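PDB 3MSO: steroid delta-isomerase from Pseudomonas aeruginosa, which is of unproven activity but carries a SnoaL-like domain of the NTF2 clan and may isomerise steroids. Local coordinates for residues B[81-86]-B[100-105]; B[38-43]-B[113-118]. All blocks are in the same frame, centred on the assembly; numbering follows the deposited sequence.

Overall arrangement
Both contacts lie in one curved mixed sheet, whose strands 94-104 and 110-118 are direct neighbours: contact 1 pairs the first of them with strand 82-91, contact 2 pairs the second with strand 38-41. Their centres are about 11 Å apart. A probable backbone hydrogen bond of 2.8 Å from Met101 N to Glu114 O joins them, and Ile102 CD1 packs 3.7 Å from Phe113 CE2. Asp100 packs against Phe113 and Val115 on the same face, where helices 9-23 and 52-65 lie against the sheet; in NTF2-like enzymes the pocket usually opens on the concave, helix-lined side of the sheet. The face bearing Met101 and Glu114 meets the second subunit.

Contact 1: B[81-86]-B[100-105]; sequences RSVVLE and DMIRFD
Val83 and Ile102 form a hydrogen-bonded pair in the antiparallel hairpin of strands 82-91 and 94-104, part of the curved sheet of the NTF2-like fold. The ladder is regular: Val83 N donates to Ile102 O at 2.9 Å, Ile102 N returns a more bent bond to Val83 O (144° at the hydrogen), and Leu85 and Asp100 are bonded in both directions. On the face that carries Val83, Leu85, Asp100 and Ile102, the aliphatic groups of Val83, Leu85 and Ile102 pack together. Ile102 can be followed outward: its CB lies 3.8 Å from Val83 CG1, CG1 continues past the same methyl, CD1 ends 3.8 Å from Leu85 CD1, and the CG2 branch sits over one face of the Phe104 ring, offset toward its rim. Val83 CG1 stands between its own backbone N and carbonyl carbon (chi1 80°), a position that also brings it to the edge of the Phe104 ring, 3.9 Å from its CE2. Helix 9-23 packs on this layer through Leu15 and Trp18 against Leu85. Asp100 OD2, on the same face, is hydrogen-bonded to the hydroxyl of Tyr71.

On the face of Ser82, Val84 and Met101 the second subunit packs. There the selenomethionine Met101 has CG anti to its backbone N, and its SE lies 3.6 Å from Val84 CG2, while Ser82 OG bonds Arg73 of the second subunit. At the hairpin's open end the extended Arg81 side chain reaches salt bridges with Asp106 and Glu8, while the backbone O of Arg81 accepts Phe104 N at 2.8 Å with 167° at the hydrogen.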
ATOM      1  N   ARG B  81     -20.773 -24.788  -3.565  1.00 51.24           N
ATOM      2  CA  ARG B  81     -19.331 -24.963  -3.745  1.00 50.97           C
ATOM      3  C   ARG B  81     -18.509 -23.771  -3.300  1.00 50.35           C
ATOM      4  O   ARG B  81     -17.276 -23.890  -3.211  1.00 50.03           O
ATOM      5  CB  ARG B  81     -19.014 -25.260  -5.214  1.00 53.33           C
ATOM      6  CG  ARG B  81     -19.591 -26.562  -5.705  1.00 63.34           C
ATOM      7  CD  ARG B  81     -19.401 -26.660  -7.194  1.00 81.94           C
ATOM      8  NE  ARG B  81     -19.959 -27.899  -7.714  1.00100.55           N
ATOM      9  CZ  ARG B  81     -19.359 -29.081  -7.629  1.00115.98           C
ATOM     10  NH1 ARG B  81     -18.180 -29.195  -7.024  1.00102.34           N
ATOM     11  NH2 ARG B  81     -19.945 -30.165  -8.124  1.00 97.21           N
ATOM     12  N   SER B  82     -19.166 -22.628  -3.065  1.00 43.64           N
ATOM     13  CA  SER B  82     -18.499 -21.423  -2.598  1.00 42.97           C
ATOM     14  C   SER B  82     -19.181 -20.851  -1.369  1.00 46.07           C
ATOM     15  O   SER B  82     -20.412 -20.858  -1.248  1.00 43.69           O
ATOM     16  CB  SER B  82     -18.370 -20.381  -3.701  1.00 47.19           C
ATOM     17  OG  SER B  82     -17.244 -20.663  -4.514  1.00 59.52           O
ATOM     18  N   VAL B  83     -18.349 -20.354  -0.454  1.00 42.98           N
ATOM     19  CA  VAL B  83     -18.753 -19.761   0.805  1.00 41.42           C
ATOM     20  C   VAL B  83     -18.038 -18.429   1.023  1.00 44.95           C
ATOM     21  O   VAL B  83     -16.898 -18.250   0.579  1.00 45.22           O
ATOM     22  CB  VAL B  83     -18.509 -20.778   1.959  1.00 45.42           C
ATOM     23  CG1 VAL B  83     -17.049 -20.828   2.416  1.00 44.38           C
ATOM     24  CG2 VAL B  83     -19.442 -20.531   3.136  1.00 45.93           C
ATOM     25  N   VAL B  84     -18.720 -17.492   1.671  1.00 40.90           N
ATOM     26  CA  VAL B  84     -18.134 -16.232   2.121  1.00 40.15           C
ATOM     27  C   VAL B  84     -18.322 -16.201   3.635  1.00 43.60           C
ATOM     28  O   VAL B  84     -19.455 -16.328   4.131  1.00 43.59           O
ATOM     29  CB  VAL B  84     -18.670 -14.955   1.412  1.00 43.31           C
ATOM     30  CG1 VAL B  84     -18.405 -13.700   2.252  1.00 42.20           C
ATOM     31  CG2 VAL B  84     -18.058 -14.809   0.026  1.00 42.86           C
ATOM     32  N   LEU B  85     -17.195 -16.113   4.355  1.00 38.64           N
ATOM     33  CA  LEU B  85     -17.175 -16.028   5.818  1.00 38.03           C
ATOM     34  C   LEU B  85     -16.757 -14.619   6.190  1.00 41.73           C
ATOM     35  O   LEU B  85     -15.588 -14.253   6.007  1.00 43.62           O
ATOM     36  CB  LEU B  85     -16.222 -17.073   6.457  1.00 37.68           C
ATOM     37  CG  LEU B  85     -16.320 -18.505   5.937  1.00 40.90           C
ATOM     38  CD1 LEU B  85     -15.190 -19.346   6.464  1.00 40.34           C
ATOM     39  CD2 LEU B  85     -17.701 -19.113   6.229  1.00 41.47           C
ATOM     40  N   GLU B  86     -17.738 -13.807   6.617  1.00 35.13           N
ATOM     41  CA  GLU B  86     -17.540 -12.416   7.035  1.00 34.20           C
ATOM     42  C   GLU B  86     -16.888 -12.429   8.414  1.00 40.03           C
ATOM     43  O   GLU B  86     -17.330 -13.189   9.289  1.00 41.75           O
ATOM     44  CB  GLU B  86     -18.896 -11.680   7.100  1.00 35.25           C
ATOM     45  CG  GLU B  86     -18.821 -10.296   7.719  1.00 37.48           C
ATOM     46  CD  GLU B  86     -20.143  -9.657   8.066  1.00 40.68           C
ATOM     47  OE1 GLU B  86     -21.024 -10.340   8.631  1.00 51.10           O
ATOM     48  OE2 GLU B  86     -20.276  -8.442   7.814  1.00 31.30           O
ATOM     49  N   ASP B 100     -13.468 -14.184   4.015  1.00 41.48           N
ATOM     50  CA  ASP B 100     -12.731 -15.349   3.522  1.00 41.10           C
ATOM     51  C   ASP B 100     -13.703 -15.871   2.465  1.00 42.86           C
ATOM     52  O   ASP B 100     -14.835 -16.224   2.824  1.00 45.39           O
ATOM     53  CB  ASP B 100     -12.529 -16.427   4.616  1.00 42.96           C
ATOM     54  CG  ASP B 100     -11.518 -16.067   5.685  1.00 48.83           C
ATOM     55  OD1 ASP B 100     -10.501 -15.435   5.346  1.00 52.57           O
ATOM     56  OD2 ASP B 100     -11.719 -16.470   6.857  1.00 48.03           O
HETATM   57  N   MSE B 101     -13.334 -15.796   1.176  1.00 34.55           N
HETATM   58  CA  MSE B 101     -14.176 -16.300   0.090  1.00 33.47           C
HETATM   59  C   MSE B 101     -13.542 -17.594  -0.416  1.00 42.14           C
HETATM   60  O   MSE B 101     -12.565 -17.564  -1.160  1.00 45.50           O
HETATM   61  CB  MSE B 101     -14.399 -15.267  -1.022  1.00 34.06           C
HETATM   62  CG  MSE B 101     -15.304 -15.781  -2.164  1.00 38.18           C
HETATM   63 SE   MSE B 101     -16.295 -14.344  -3.046  0.75 42.68          SE
HETATM   64  CE  MSE B 101     -14.852 -13.215  -3.571  1.00 38.59           C
ATOM     65  N   ILE B 102     -14.094 -18.721   0.041  1.00 38.53           N
ATOM     66  CA  ILE B 102     -13.588 -20.065  -0.226  1.00 40.02           C
ATOM     67  C   ILE B 102     -14.405 -20.807  -1.290  1.00 48.41           C
ATOM     68  O   ILE B 102     -15.633 -20.923  -1.161  1.00 49.30           O
ATOM     69  CB  ILE B 102     -13.518 -20.902   1.113  1.00 42.28           C
ATOM     70  CG1 ILE B 102     -12.935 -20.072   2.311  1.00 40.69           C
ATOM     71  CG2 ILE B 102     -12.797 -22.252   0.909  1.00 43.27           C
ATOM     72  CD1 ILE B 102     -13.077 -20.686   3.646  1.00 38.67           C
ATOM     73  N   ARG B 103     -13.700 -21.350  -2.307  1.00 45.58           N
ATOM     74  CA  ARG B 103     -14.245 -22.227  -3.344  1.00 46.27           C
ATOM     75  C   ARG B 103     -13.667 -23.655  -3.116  1.00 51.29           C
ATOM     76  O   ARG B 103     -12.455 -23.820  -2.930  1.00 52.55           O
ATOM     77  CB  ARG B 103     -13.909 -21.737  -4.757  1.00 48.20           C
ATOM     78  CG  ARG B 103     -14.516 -22.621  -5.852  1.00 55.38           C
ATOM     79  CD  ARG B 103     -13.973 -22.312  -7.224  1.00 56.27           C
ATOM     80  NE  ARG B 103     -14.662 -21.168  -7.815  1.00 61.25           N
ATOM     81  CZ  ARG B 103     -14.106 -19.979  -8.034  1.00 76.10           C
ATOM     82  NH1 ARG B 103     -12.825 -19.767  -7.735  1.00 56.54           N
ATOM     83  NH2 ARG B 103     -14.819 -19.001  -8.577  1.00 68.90           N
ATOM     84  N   PHE B 104     -14.555 -24.668  -3.133  1.00 45.49           N
ATOM     85  CA  PHE B 104     -14.204 -26.066  -2.930  1.00 44.74           C
ATOM     86  C   PHE B 104     -14.435 -26.897  -4.214  1.00 53.31           C
ATOM     87  O   PHE B 104     -15.218 -26.491  -5.082  1.00 55.28           O
ATOM     88  CB  PHE B 104     -15.095 -26.639  -1.833  1.00 44.96           C
ATOM     89  CG  PHE B 104     -15.065 -25.944  -0.505  1.00 43.34           C
ATOM     90  CD1 PHE B 104     -14.147 -26.313   0.465  1.00 46.57           C
ATOM     91  CD2 PHE B 104     -16.003 -24.980  -0.191  1.00 42.73           C
ATOM     92  CE1 PHE B 104     -14.140 -25.688   1.708  1.00 47.21           C
ATOM     93  CE2 PHE B 104     -16.007 -24.370   1.057  1.00 44.99           C
ATOM     94  CZ  PHE B 104     -15.076 -24.726   2.002  1.00 43.99           C
ATOM     95  N   ASP B 105     -13.787 -28.068  -4.323  1.00 50.16           N
ATOM     96  CA  ASP B 105     -14.046 -28.953  -5.463  1.00 51.61           C
ATOM     97  C   ASP B 105     -15.118 -30.000  -5.084  1.00 59.17           C
ATOM     98  O   ASP B 105     -15.660 -29.917  -3.980  1.00 58.18           O
ATOM     99  CB  ASP B 105     -12.759 -29.588  -6.030  1.00 53.56           C
ATOM    100  CG  ASP B 105     -11.959 -30.506  -5.122  1.00 54.08           C
ATOM    101  OD1 ASP B 105     -12.516 -30.991  -4.103  1.00 56.02           O
ATOM    102  OD2 ASP B 105     -10.816 -30.813  -5.470  1.00 49.75           O
TER

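Contact 2: B[38-43]-B[113-118]; sequences AVFRSP and FEVMVR
Strands 38-41 and 113-118 run parallel, their axes 4.7 Å apart at closest approach and 8° from alignment. Phe113 bonds to the residues flanking Phe40: its N donates to Val39 O, and its O receives Arg41 N at 2.9 Å. The ladder then steps on to Val115 N, which gives Arg41 O a nearly straight bond, 172° at the hydrogen. Beyond it Pro43, with no N-H to offer, lays its ring alongside Val115, CD 3.9 Å from that residue's CB. Phe40 CG is anti to the backbone N (chi1 179°), bringing the ring toward the neighbouring strand, where it crosses the side chains of Phe113 and Val115 at an angle: CD1 lies 3.4 Å from Phe113 O, and CE1 meets Val115 CG2 at 3.6 Å and Phe113 CD1 at 4.0 Å. This parallel pair is where the early strand of the NTF2-like fold joins the last long strand of its sheet; helix 52-65 packs on Phe40 through Val55, Ile58 and Leu59, and Trp18 meets Phe113 edge-to-face. On the opposite face Arg41 CB touches Glu114 CG at 3.8 Å, yet the charged ends diverge. Arg41 NE pairs with Asp112, whereas Glu114 OE2 forms salt bridges to Arg118 and Lys97 of the second subunit.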
ATOM      1  N   ALA B  38      -3.967 -25.678  -4.715  1.00 56.24           N
ATOM      2  CA  ALA B  38      -4.794 -24.602  -4.158  1.00 53.63           C
ATOM      3  C   ALA B  38      -4.138 -23.235  -4.356  1.00 54.37           C
ATOM      4  O   ALA B  38      -2.917 -23.115  -4.339  1.00 52.97           O
ATOM      5  CB  ALA B  38      -5.076 -24.848  -2.680  1.00 53.87           C
ATOM      6  N   VAL B  39      -4.966 -22.224  -4.586  1.00 50.27           N
ATOM      7  CA  VAL B  39      -4.559 -20.846  -4.837  1.00 49.59           C
ATOM      8  C   VAL B  39      -5.037 -19.900  -3.727  1.00 52.98           C
ATOM      9  O   VAL B  39      -6.178 -20.007  -3.257  1.00 50.89           O
ATOM     10  CB  VAL B  39      -5.064 -20.446  -6.239  1.00 53.62           C
ATOM     11  CG1 VAL B  39      -5.406 -18.969  -6.338  1.00 52.64           C
ATOM     12  CG2 VAL B  39      -4.059 -20.856  -7.308  1.00 55.21           C
ATOM     13  N   PHE B  40      -4.141 -18.990  -3.292  1.00 49.55           N
ATOM     14  CA  PHE B  40      -4.465 -17.974  -2.301  1.00 47.12           C
ATOM     15  C   PHE B  40      -4.374 -16.600  -2.951  1.00 50.38           C
ATOM     16  O   PHE B  40      -3.329 -16.239  -3.499  1.00 50.41           O
ATOM     17  CB  PHE B  40      -3.581 -18.066  -1.051  1.00 49.22           C
ATOM     18  CG  PHE B  40      -3.882 -16.998  -0.014  1.00 49.40           C
ATOM     19  CD1 PHE B  40      -4.940 -17.145   0.872  1.00 49.94           C
ATOM     20  CD2 PHE B  40      -3.098 -15.852   0.078  1.00 51.04           C
ATOM     21  CE1 PHE B  40      -5.215 -16.164   1.821  1.00 50.23           C
ATOM     22  CE2 PHE B  40      -3.391 -14.862   1.017  1.00 52.61           C
ATOM     23  CZ  PHE B  40      -4.445 -15.027   1.886  1.00 49.08           C
ATOM     24  N   ARG B  41      -5.486 -15.845  -2.893  1.00 45.94           N
ATOM     25  CA  ARG B  41      -5.585 -14.483  -3.440  1.00 44.29           C
ATOM     26  C   ARG B  41      -5.572 -13.488  -2.295  1.00 46.86           C
ATOM     27  O   ARG B  41      -6.543 -13.361  -1.544  1.00 45.36           O
ATOM     28  CB  ARG B  41      -6.805 -14.328  -4.361  1.00 39.62           C
ATOM     29  CG  ARG B  41      -6.758 -15.327  -5.496  1.00 40.72           C
ATOM     30  CD  ARG B  41      -7.878 -15.210  -6.486  1.00 53.58           C
ATOM     31  NE  ARG B  41      -7.881 -16.378  -7.372  1.00 65.28           N
ATOM     32  CZ  ARG B  41      -7.091 -16.523  -8.431  1.00 83.47           C
ATOM     33  NH1 ARG B  41      -6.236 -15.563  -8.768  1.00 69.28           N
ATOM     34  NH2 ARG B  41      -7.144 -17.631  -9.159  1.00 76.90           N
ATOM     35  N   SER B  42      -4.403 -12.871  -2.110  1.00 44.33           N
ATOM     36  CA  SER B  42      -4.105 -11.925  -1.041  1.00 44.18           C
ATOM     37  C   SER B  42      -4.927 -10.631  -1.121  1.00 49.21           C
ATOM     38  O   SER B  42      -5.114 -10.089  -2.210  1.00 47.96           O
ATOM     39  CB  SER B  42      -2.612 -11.593  -1.039  1.00 46.21           C
ATOM     40  OG  SER B  42      -2.239 -10.818   0.083  1.00 51.97           O
ATOM     41  N   PRO B  43      -5.356 -10.064   0.027  1.00 47.75           N
ATOM     42  CA  PRO B  43      -6.017  -8.749  -0.032  1.00 48.58           C
ATOM     43  C   PRO B  43      -5.031  -7.643  -0.431  1.00 54.65           C
ATOM     44  O   PRO B  43      -5.455  -6.556  -0.805  1.00 54.16           O
ATOM     45  CB  PRO B  43      -6.511  -8.547   1.407  1.00 50.10           C
ATOM     46  CG  PRO B  43      -5.590  -9.365   2.250  1.00 53.46           C
ATOM     47  CD  PRO B  43      -5.234 -10.551   1.424  1.00 48.65           C
ATOM     48  N   PHE B 113      -8.824 -19.595  -2.207  1.00 45.43           N
ATOM     49  CA  PHE B 113      -9.047 -18.909  -0.955  1.00 43.60           C
ATOM     50  C   PHE B 113      -8.677 -17.462  -1.195  1.00 48.10           C
ATOM     51  O   PHE B 113      -7.494 -17.127  -1.322  1.00 48.71           O
ATOM     52  CB  PHE B 113      -8.183 -19.513   0.150  1.00 46.10           C
ATOM     53  CG  PHE B 113      -8.679 -19.256   1.554  1.00 47.18           C
ATOM     54  CD1 PHE B 113      -8.780 -17.958   2.051  1.00 47.79           C
ATOM     55  CD2 PHE B 113      -8.973 -20.314   2.409  1.00 49.25           C
ATOM     56  CE1 PHE B 113      -9.207 -17.722   3.358  1.00 47.22           C
ATOM     57  CE2 PHE B 113      -9.403 -20.074   3.718  1.00 50.59           C
ATOM     58  CZ  PHE B 113      -9.506 -18.779   4.185  1.00 46.88           C
ATOM     59  N   GLU B 114      -9.705 -16.604  -1.276  1.00 42.98           N
ATOM     60  CA  GLU B 114      -9.583 -15.178  -1.544  1.00 41.08           C
ATOM     61  C   GLU B 114      -9.988 -14.361  -0.330  1.00 42.77           C
ATOM     62  O   GLU B 114     -11.085 -14.531   0.200  1.00 42.29           O
ATOM     63  CB  GLU B 114     -10.432 -14.849  -2.758  1.00 42.16           C
ATOM     64  CG  GLU B 114     -10.291 -13.446  -3.292  1.00 49.14           C
ATOM     65  CD  GLU B 114     -11.032 -13.216  -4.595  1.00 58.11           C
ATOM     66  OE1 GLU B 114     -11.683 -14.160  -5.097  1.00 49.83           O
ATOM     67  OE2 GLU B 114     -10.971 -12.077  -5.104  1.00 38.28           O
ATOM     68  N   VAL B 115      -9.086 -13.484   0.125  1.00 39.34           N
ATOM     69  CA  VAL B 115      -9.337 -12.622   1.287  1.00 38.50           C
ATOM     70  C   VAL B 115      -9.443 -11.155   0.846  1.00 39.72           C
ATOM     71  O   VAL B 115      -8.696 -10.727  -0.029  1.00 39.76           O
ATOM     72  CB  VAL B 115      -8.246 -12.823   2.387  1.00 43.26           C
ATOM     73  CG1 VAL B 115      -8.484 -11.919   3.600  1.00 42.92           C
ATOM     74  CG2 VAL B 115      -8.160 -14.283   2.821  1.00 43.59           C
HETATM   75  N   MSE B 116     -10.395 -10.406   1.429  1.00 33.70           N
HETATM   76  CA  MSE B 116     -10.558  -8.945   1.243  1.00 31.99           C
HETATM   77  C   MSE B 116     -10.708  -8.336   2.647  1.00 41.98           C
HETATM   78  O   MSE B 116     -11.319  -8.935   3.537  1.00 41.73           O
HETATM   79  CB  MSE B 116     -11.776  -8.567   0.403  1.00 31.65           C
HETATM   80  CG  MSE B 116     -11.813  -9.241  -0.951  1.00 34.39           C
HETATM   81 SE   MSE B 116     -13.163  -8.459  -2.077  0.75 35.53          SE
HETATM   82  CE  MSE B 116     -13.177  -9.846  -3.435  1.00 31.37           C
ATOM     83  N   VAL B 117     -10.120  -7.168   2.839  1.00 41.27           N
ATOM     84  CA  VAL B 117     -10.134  -6.454   4.107  1.00 41.00           C
ATOM     85  C   VAL B 117     -10.503  -5.000   3.815  1.00 46.31           C
ATOM     86  O   VAL B 117     -10.216  -4.498   2.726  1.00 47.80           O
ATOM     87  CB  VAL B 117      -8.763  -6.647   4.853  1.00 43.42           C
ATOM     88  CG1 VAL B 117      -8.478  -5.528   5.860  1.00 43.67           C
ATOM     89  CG2 VAL B 117      -8.690  -8.021   5.540  1.00 42.10           C
ATOM     90  N   ARG B 118     -11.211  -4.365   4.756  1.00 42.64           N
ATOM     91  CA  ARG B 118     -11.584  -2.945   4.744  1.00 41.32           C
ATOM     92  C   ARG B 118     -11.516  -2.401   6.199  1.00 45.88           C
ATOM     93  O   ARG B 118     -11.725  -3.192   7.132  1.00 45.55           O
ATOM     94  CB  ARG B 118     -12.957  -2.714   4.093  1.00 34.83           C
ATOM     95  CG  ARG B 118     -14.136  -3.329   4.842  1.00 36.00           C
ATOM     96  CD  ARG B 118     -15.443  -2.706   4.384  1.00 37.32           C
ATOM     97  NE  ARG B 118     -15.579  -1.328   4.859  1.00 34.50           N
ATOM     98  CZ  ARG B 118     -16.086  -0.999   6.040  1.00 42.66           C
ATOM     99  NH1 ARG B 118     -16.526  -1.940   6.865  1.00 41.01           N
ATOM    100  NH2 ARG B 118     -16.168   0.273   6.402  1.00 33.05           N
TER